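Local atomic coordinates of uncharacterized protein Q6HG14 (Bacillus thuringiensis serovar konkukian, PDB entry 3F08), a protein that is of unknown function but has the Bet v 1-like fold of the SRPBCC family and so probably binds a hydrophobic small molecule or lipid. Residues B[15-20]-B[99-104]; B[19-24]-B[130-135]. The protein carries 5 engineered substitutions. One frame throughout, in Å; residues are numbered along the deposited sequence.

Interaction 1 of 2, residues B[15-20]-B[99-104]; sequences EQVWQL and SLVEWS
V17 drops from helix 14-21 onto the first residues of strand 99-109 and divides its two methyls between S99 and V101. Its CA lies 7.2 Å from the CA of S99, the closest pair of CA atoms between the two segments. The CG2 methyl, set beside the backbone N of V17, rests against the S99 side chain, 3.4 Å from OG and 3.8 Å from CB. The CG1 methyl is anti to that same N (chi1 -179°) and turns the other way, to meet the V101 side chain tip to tip, V17 CG1 to V101 CG2 at 3.8 Å.

No hydrogen bond crosses between the segments. S99 OG meets nothing but carbon of V17; its hydrogen-bond partner is the carbonyl oxygen of G12, just ahead of the helix, so the hydroxyl is buried yet satisfied and ties the strand to the turn that leads into the helix. S99 and V101, with one residue between them, both face the helix, while the backbone of the strand pairs with strand 3-10, S99 with I10 and V101 with M8. F136 of helix 114-137 and V90 of the adjacent strand 81-92 also pack on the valine, and L129 of the long helix touches V101.

A short helix after the first strand, packed between the curved antiparallel sheet and the C-terminal end of the long helix that the sheet grips, is characteristic of the Bet v 1-like helix-grip fold.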
ATOM      1  N   GLU B  15       7.238 -16.080  -5.225  1.00 11.67           N
ATOM      2  CA  GLU B  15       8.078 -15.136  -4.508  1.00 13.58           C
ATOM      3  C   GLU B  15       8.858 -14.213  -5.446  1.00 13.02           C
ATOM      4  O   GLU B  15       8.954 -13.016  -5.190  1.00 13.45           O
ATOM      5  CB  GLU B  15       9.057 -15.878  -3.584  1.00 14.05           C
ATOM      6  CG  GLU B  15       8.414 -16.573  -2.378  1.00 16.06           C
ATOM      7  CD  GLU B  15       7.510 -17.740  -2.764  1.00 17.96           C
ATOM      8  OE1 GLU B  15       7.948 -18.611  -3.544  1.00 21.13           O
ATOM      9  OE2 GLU B  15       6.362 -17.794  -2.279  1.00 19.02           O
ATOM     10  N   GLN B  16       9.422 -14.763  -6.520  1.00 14.01           N
ATOM     11  CA  GLN B  16      10.182 -13.949  -7.473  1.00 14.44           C
ATOM     12  C   GLN B  16       9.252 -12.951  -8.150  1.00 14.19           C
ATOM     13  O   GLN B  16       9.540 -11.768  -8.209  1.00 14.36           O
ATOM     14  CB  GLN B  16      10.804 -14.803  -8.578  1.00 15.67           C
ATOM     15  CG  GLN B  16      11.729 -15.915  -8.146  1.00 21.81           C
ATOM     16  CD  GLN B  16      12.164 -16.759  -9.342  1.00 26.82           C
ATOM     17  OE1 GLN B  16      12.903 -16.287 -10.215  1.00 30.42           O
ATOM     18  NE2 GLN B  16      11.692 -18.002  -9.397  1.00 23.71           N
ATOM     19  N   VAL B  17       8.138 -13.451  -8.672  1.00 12.98           N
ATOM     20  CA  VAL B  17       7.184 -12.601  -9.362  1.00 13.64           C
ATOM     21  C   VAL B  17       6.618 -11.487  -8.488  1.00 13.81           C
ATOM     22  O   VAL B  17       6.585 -10.330  -8.908  1.00 12.81           O
ATOM     23  CB  VAL B  17       6.016 -13.422  -9.930  1.00 13.26           C
ATOM     24  CG1 VAL B  17       5.048 -12.495 -10.682  1.00 10.99           C
ATOM     25  CG2 VAL B  17       6.558 -14.509 -10.855  1.00 10.99           C
ATOM     26  N   TRP B  18       6.159 -11.828  -7.285  1.00 13.52           N
ATOM     27  CA  TRP B  18       5.611 -10.807  -6.400  1.00 14.75           C
ATOM     28  C   TRP B  18       6.716  -9.841  -5.959  1.00 14.12           C
ATOM     29  O   TRP B  18       6.466  -8.654  -5.760  1.00 15.63           O
ATOM     30  CB  TRP B  18       4.933 -11.442  -5.182  1.00 13.31           C
ATOM     31  CG  TRP B  18       4.355 -10.414  -4.243  1.00 13.48           C
ATOM     32  CD1 TRP B  18       4.792 -10.111  -2.984  1.00 14.09           C
ATOM     33  CD2 TRP B  18       3.255  -9.524  -4.512  1.00 12.50           C
ATOM     34  NE1 TRP B  18       4.034  -9.084  -2.453  1.00 15.52           N
ATOM     35  CE2 TRP B  18       3.087  -8.707  -3.369  1.00 12.33           C
ATOM     36  CE3 TRP B  18       2.401  -9.337  -5.606  1.00 11.80           C
ATOM     37  CZ2 TRP B  18       2.092  -7.718  -3.289  1.00 11.99           C
ATOM     38  CZ3 TRP B  18       1.405  -8.345  -5.527  1.00 12.95           C
ATOM     39  CH2 TRP B  18       1.266  -7.551  -4.372  1.00 10.93           C
ATOM     40  N   GLN B  19       7.940 -10.341  -5.821  1.00 15.28           N
ATOM     41  CA  GLN B  19       9.055  -9.481  -5.433  1.00 16.75           C
ATOM     42  C   GLN B  19       9.212  -8.416  -6.511  1.00 16.31           C
ATOM     43  O   GLN B  19       9.394  -7.236  -6.222  1.00 17.16           O
ATOM     44  CB  GLN B  19      10.362 -10.273  -5.345  1.00 18.26           C
ATOM     45  CG  GLN B  19      11.096 -10.170  -4.006  1.00 24.55           C
ATOM     46  CD  GLN B  19      11.263  -8.743  -3.503  1.00 25.15           C
ATOM     47  OE1 GLN B  19      11.990  -7.931  -4.086  1.00 25.78           O
ATOM     48  NE2 GLN B  19      10.586  -8.433  -2.408  1.00 28.87           N
ATOM     49  N   LEU B  20       9.134  -8.858  -7.761  1.00 16.52           N
ATOM     50  CA  LEU B  20       9.275  -7.994  -8.928  1.00 15.61           C
ATOM     51  C   LEU B  20       8.109  -7.021  -9.121  1.00 14.89           C
ATOM     52  O   LEU B  20       8.320  -5.812  -9.254  1.00 13.56           O
ATOM     53  CB  LEU B  20       9.411  -8.863 -10.188  1.00 15.65           C
ATOM     54  CG  LEU B  20      10.209  -8.411 -11.420  1.00 20.03           C
ATOM     55  CD1 LEU B  20       9.372  -8.586 -12.664  1.00 17.18           C
ATOM     56  CD2 LEU B  20      10.652  -6.977 -11.279  1.00 19.80           C
ATOM     57  N   SER B  99       4.202 -19.093 -11.767  1.00 15.47           N
ATOM     58  CA  SER B  99       3.137 -18.358 -11.094  1.00 15.78           C
ATOM     59  C   SER B  99       1.979 -18.136 -12.046  1.00 15.84           C
ATOM     60  O   SER B  99       2.172 -18.021 -13.255  1.00 18.15           O
ATOM     61  CB  SER B  99       3.627 -16.976 -10.626  1.00 13.03           C
ATOM     62  OG  SER B  99       4.622 -17.060  -9.626  1.00 15.61           O
ATOM     63  N   LEU B 100       0.769 -18.088 -11.503  1.00 16.03           N
ATOM     64  CA  LEU B 100      -0.395 -17.799 -12.321  1.00 15.62           C
ATOM     65  C   LEU B 100      -0.714 -16.349 -12.002  1.00 15.40           C
ATOM     66  O   LEU B 100      -1.301 -16.040 -10.967  1.00 17.94           O
ATOM     67  CB  LEU B 100      -1.588 -18.669 -11.943  1.00 17.29           C
ATOM     68  CG  LEU B 100      -2.781 -18.409 -12.867  1.00 18.39           C
ATOM     69  CD1 LEU B 100      -2.401 -18.785 -14.294  1.00 17.23           C
ATOM     70  CD2 LEU B 100      -3.985 -19.207 -12.405  1.00 20.54           C
ATOM     71  N   VAL B 101      -0.300 -15.452 -12.878  1.00 15.58           N
ATOM     72  CA  VAL B 101      -0.559 -14.048 -12.655  1.00 15.93           C
ATOM     73  C   VAL B 101      -1.865 -13.664 -13.331  1.00 17.21           C
ATOM     74  O   VAL B 101      -2.049 -13.877 -14.528  1.00 15.84           O
ATOM     75  CB  VAL B 101       0.588 -13.193 -13.186  1.00 16.03           C
ATOM     76  CG1 VAL B 101       0.301 -11.723 -12.906  1.00 12.83           C
ATOM     77  CG2 VAL B 101       1.905 -13.631 -12.525  1.00 13.45           C
ATOM     78  N   GLU B 102      -2.770 -13.099 -12.543  1.00 16.86           N
ATOM     79  CA  GLU B 102      -4.083 -12.707 -13.028  1.00 18.22           C
ATOM     80  C   GLU B 102      -4.253 -11.195 -12.917  1.00 16.77           C
ATOM     81  O   GLU B 102      -3.994 -10.602 -11.866  1.00 15.85           O
ATOM     82  CB  GLU B 102      -5.139 -13.432 -12.192  1.00 21.63           C
ATOM     83  CG  GLU B 102      -6.542 -13.409 -12.733  1.00 29.15           C
ATOM     84  CD  GLU B 102      -7.447 -14.365 -11.968  1.00 35.05           C
ATOM     85  OE1 GLU B 102      -7.782 -14.079 -10.799  1.00 37.13           O
ATOM     86  OE2 GLU B 102      -7.805 -15.420 -12.531  1.00 39.34           O
ATOM     87  N   TRP B 103      -4.669 -10.577 -14.014  1.00 14.47           N
ATOM     88  CA  TRP B 103      -4.884  -9.134 -14.060  1.00 14.91           C
ATOM     89  C   TRP B 103      -6.340  -8.940 -14.464  1.00 15.21           C
ATOM     90  O   TRP B 103      -6.761  -9.413 -15.517  1.00 14.77           O
ATOM     91  CB  TRP B 103      -3.967  -8.494 -15.109  1.00 12.84           C
ATOM     92  CG  TRP B 103      -3.682  -7.046 -14.871  1.00 14.47           C
ATOM     93  CD1 TRP B 103      -4.452  -6.156 -14.178  1.00 14.53           C
ATOM     94  CD2 TRP B 103      -2.544  -6.309 -15.343  1.00 16.61           C
ATOM     95  NE1 TRP B 103      -3.864  -4.912 -14.191  1.00 15.41           N
ATOM     96  CE2 TRP B 103      -2.695  -4.979 -14.899  1.00 14.34           C
ATOM     97  CE3 TRP B 103      -1.416  -6.646 -16.107  1.00 16.29           C
ATOM     98  CZ2 TRP B 103      -1.756  -3.983 -15.185  1.00 17.66           C
ATOM     99  CZ3 TRP B 103      -0.481  -5.655 -16.393  1.00 18.46           C
ATOM    100  CH2 TRP B 103      -0.660  -4.336 -15.933  1.00 18.19           C
ATOM    101  N   SER B 104      -7.111  -8.249 -13.633  1.00 14.76           N
ATOM    102  CA  SER B 104      -8.518  -8.046 -13.946  1.00 17.49           C
ATOM    103  C   SER B 104      -8.989  -6.623 -13.662  1.00 17.62           C
ATOM    104  O   SER B 104      -8.375  -5.892 -12.880  1.00 16.69           O
ATOM    105  CB  SER B 104      -9.372  -9.030 -13.149  1.00 18.02           C
ATOM    106  OG  SER B 104      -9.280  -8.746 -11.768  1.00 26.50           O
TER

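Interaction 2 of 2, residues B[19-24]-B[130-135]; sequences QLIGGF and KALQHA
L20 and I21 of the short helix 14-21 both close on one methyl of L132 from the long C-terminal helix. In the Bet v 1-like helix-grip fold this joins the short helix after the first strand to the long helix held by the sheet. The contact is apolar throughout, and no hydrogen bond passes between the segments. The nearest backbone approach, I21 CA to L132 CA, is 8.6 Å, so side chains alone bridge the gap.

Among the leucines, L20 and L132 run past one another in opposite directions and touch through their CD1 methyls at 3.6 Å. The same methyl of L20 reaches A135, one turn further along the long helix, more loosely: L20 CD1 to A135 CB is 4.4 Å. L20 is partly exposed, and D29 and W30 of a loop also touch it.

I21 is buried more deeply and meets L132 at about a right angle. Its CG1 branch sits between the backbone N and the carbonyl carbon (chi1 74°), which leaves the CG2 methyl anti to the carbonyl carbon and facing the long helix. I88 and V90 of strand 81-92 pack on I21, and I10 of strand 3-10 touches L132, so sheet residues border the joint. L132 extends with CG anti to its own N (chi1 178°), and its CD1 ends 3.5 Å from I21 CG2.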
ATOM      1  N   GLN B  19       7.940 -10.341  -5.821  1.00 15.28           N
ATOM      2  CA  GLN B  19       9.055  -9.481  -5.433  1.00 16.75           C
ATOM      3  C   GLN B  19       9.212  -8.416  -6.511  1.00 16.31           C
ATOM      4  O   GLN B  19       9.394  -7.236  -6.222  1.00 17.16           O
ATOM      5  CB  GLN B  19      10.362 -10.273  -5.345  1.00 18.26           C
ATOM      6  CG  GLN B  19      11.096 -10.170  -4.006  1.00 24.55           C
ATOM      7  CD  GLN B  19      11.263  -8.743  -3.503  1.00 25.15           C
ATOM      8  OE1 GLN B  19      11.990  -7.931  -4.086  1.00 25.78           O
ATOM      9  NE2 GLN B  19      10.586  -8.433  -2.408  1.00 28.87           N
ATOM     10  N   LEU B  20       9.134  -8.858  -7.761  1.00 16.52           N
ATOM     11  CA  LEU B  20       9.275  -7.994  -8.928  1.00 15.61           C
ATOM     12  C   LEU B  20       8.109  -7.021  -9.121  1.00 14.89           C
ATOM     13  O   LEU B  20       8.320  -5.812  -9.254  1.00 13.56           O
ATOM     14  CB  LEU B  20       9.411  -8.863 -10.188  1.00 15.65           C
ATOM     15  CG  LEU B  20      10.209  -8.411 -11.420  1.00 20.03           C
ATOM     16  CD1 LEU B  20       9.372  -8.586 -12.664  1.00 17.18           C
ATOM     17  CD2 LEU B  20      10.652  -6.977 -11.279  1.00 19.80           C
ATOM     18  N   ILE B  21       6.883  -7.540  -9.121  1.00 12.68           N
ATOM     19  CA  ILE B  21       5.716  -6.700  -9.383  1.00 13.65           C
ATOM     20  C   ILE B  21       4.886  -6.194  -8.200  1.00 13.70           C
ATOM     21  O   ILE B  21       4.008  -5.360  -8.385  1.00 14.53           O
ATOM     22  CB  ILE B  21       4.760  -7.416 -10.358  1.00 12.67           C
ATOM     23  CG1 ILE B  21       4.027  -8.559  -9.645  1.00 12.94           C
ATOM     24  CG2 ILE B  21       5.564  -8.003 -11.519  1.00 11.83           C
ATOM     25  CD1 ILE B  21       2.958  -9.223 -10.492  1.00 12.11           C
ATOM     26  N   GLY B  22       5.156  -6.689  -6.998  1.00 14.18           N
ATOM     27  CA  GLY B  22       4.397  -6.261  -5.828  1.00 13.59           C
ATOM     28  C   GLY B  22       4.489  -4.782  -5.472  1.00 12.73           C
ATOM     29  O   GLY B  22       3.581  -4.234  -4.842  1.00 10.11           O
ATOM     30  N   GLY B  23       5.588  -4.140  -5.861  1.00 12.12           N
ATOM     31  CA  GLY B  23       5.771  -2.730  -5.564  1.00 12.17           C
ATOM     32  C   GLY B  23       4.868  -1.863  -6.412  1.00 12.21           C
ATOM     33  O   GLY B  23       4.853  -1.979  -7.639  1.00 12.52           O
ATOM     34  N   PHE B  24       4.114  -0.986  -5.762  1.00 11.18           N
ATOM     35  CA  PHE B  24       3.211  -0.110  -6.483  1.00 10.58           C
ATOM     36  C   PHE B  24       3.987   0.836  -7.401  1.00 11.35           C
ATOM     37  O   PHE B  24       3.506   1.203  -8.473  1.00  9.46           O
ATOM     38  CB  PHE B  24       2.352   0.673  -5.491  1.00  9.78           C
ATOM     39  CG  PHE B  24       1.166   1.349  -6.118  1.00  9.34           C
ATOM     40  CD1 PHE B  24       0.257   0.620  -6.884  1.00 10.58           C
ATOM     41  CD2 PHE B  24       0.948   2.709  -5.930  1.00  9.91           C
ATOM     42  CE1 PHE B  24      -0.861   1.240  -7.459  1.00  8.32           C
ATOM     43  CE2 PHE B  24      -0.164   3.345  -6.494  1.00  7.94           C
ATOM     44  CZ  PHE B  24      -1.068   2.606  -7.260  1.00  8.22           C
ATOM     45  N   LYS B 130       2.864 -10.185 -21.053  1.00 18.74           N
ATOM     46  CA  LYS B 130       3.854 -10.689 -21.997  1.00 19.53           C
ATOM     47  C   LYS B 130       5.185 -10.037 -21.631  1.00 17.84           C
ATOM     48  O   LYS B 130       6.242 -10.664 -21.718  1.00 17.48           O
ATOM     49  CB  LYS B 130       3.468 -10.335 -23.437  1.00 22.76           C
ATOM     50  CG  LYS B 130       2.289 -11.143 -23.977  1.00 27.33           C
ATOM     51  CD  LYS B 130       1.947 -10.750 -25.409  1.00 32.99           C
ATOM     52  CE  LYS B 130       0.760 -11.550 -25.946  1.00 35.67           C
ATOM     53  NZ  LYS B 130       0.324 -11.050 -27.281  1.00 35.76           N
ATOM     54  N   ALA B 131       5.116  -8.777 -21.206  1.00 14.86           N
ATOM     55  CA  ALA B 131       6.305  -8.036 -20.808  1.00 14.09           C
ATOM     56  C   ALA B 131       6.864  -8.671 -19.537  1.00 13.40           C
ATOM     57  O   ALA B 131       8.076  -8.782 -19.375  1.00 11.85           O
ATOM     58  CB  ALA B 131       5.960  -6.564 -20.565  1.00 14.06           C
ATOM     59  N   LEU B 132       5.978  -9.103 -18.646  1.00 11.15           N
ATOM     60  CA  LEU B 132       6.416  -9.747 -17.410  1.00 13.14           C
ATOM     61  C   LEU B 132       7.114 -11.076 -17.730  1.00 15.04           C
ATOM     62  O   LEU B 132       8.106 -11.439 -17.096  1.00 15.34           O
ATOM     63  CB  LEU B 132       5.208 -10.000 -16.491  1.00 13.20           C
ATOM     64  CG  LEU B 132       5.475 -10.717 -15.160  1.00 13.58           C
ATOM     65  CD1 LEU B 132       6.481  -9.921 -14.341  1.00 13.10           C
ATOM     66  CD2 LEU B 132       4.166 -10.894 -14.386  1.00 10.96           C
ATOM     67  N   GLN B 133       6.582 -11.805 -18.711  1.00 15.44           N
ATOM     68  CA  GLN B 133       7.163 -13.086 -19.108  1.00 15.81           C
ATOM     69  C   GLN B 133       8.554 -12.825 -19.661  1.00 15.86           C
ATOM     70  O   GLN B 133       9.504 -13.549 -19.360  1.00 15.54           O
ATOM     71  CB  GLN B 133       6.307 -13.774 -20.184  1.00 14.87           C
ATOM     72  CG  GLN B 133       6.772 -15.200 -20.541  1.00 16.29           C
ATOM     73  CD  GLN B 133       6.430 -16.238 -19.466  1.00 18.05           C
ATOM     74  OE1 GLN B 133       5.554 -17.088 -19.658  1.00 18.76           O
ATOM     75  NE2 GLN B 133       7.118 -16.167 -18.331  1.00 13.11           N
ATOM     76  N   HIS B 134       8.669 -11.776 -20.466  1.00 16.26           N
ATOM     77  CA  HIS B 134       9.946 -11.423 -21.060  1.00 17.85           C
ATOM     78  C   HIS B 134      10.974 -11.097 -19.983  1.00 19.44           C
ATOM     79  O   HIS B 134      12.137 -11.480 -20.090  1.00 18.22           O
ATOM     80  CB  HIS B 134       9.772 -10.233 -22.007  1.00 20.73           C
ATOM     81  CG  HIS B 134      11.060  -9.705 -22.555  1.00 22.96           C
ATOM     82  ND1 HIS B 134      11.712  -8.617 -22.011  1.00 25.85           N
ATOM     83  CD2 HIS B 134      11.828 -10.124 -23.588  1.00 23.17           C
ATOM     84  CE1 HIS B 134      12.823  -8.388 -22.687  1.00 26.06           C
ATOM     85  NE2 HIS B 134      12.917  -9.289 -23.651  1.00 26.20           N
ATOM     86  N   ALA B 135      10.534 -10.396 -18.942  1.00 20.07           N
ATOM     87  CA  ALA B 135      11.411 -10.025 -17.839  1.00 22.06           C
ATOM     88  C   ALA B 135      11.979 -11.268 -17.164  1.00 23.18           C
ATOM     89  O   ALA B 135      13.133 -11.280 -16.734  1.00 25.74           O
ATOM     90  CB  ALA B 135      10.639  -9.179 -16.826  1.00 22.43           C
TER

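How the interactions relate
L132 joins the two contacts, whose centres are about 7 Å apart. While its CD1 serves interaction 2, its other methyl, CD2, lies 4.0 Å from V101 CG2 and 4.1 Å from V17 CG1, the two methyls that meet in interaction 1. Helix 14-21 therefore has neighbouring faces on strand 99-109 and on helix 114-137, which follow each other in the chain, and the three elements share one apolar cluster. On the dimer side, the carbonyl oxygens of W18 and Q19 accept hydrogen bonds from R44 of the second subunit, so the same short helix also takes part in the subunit interface.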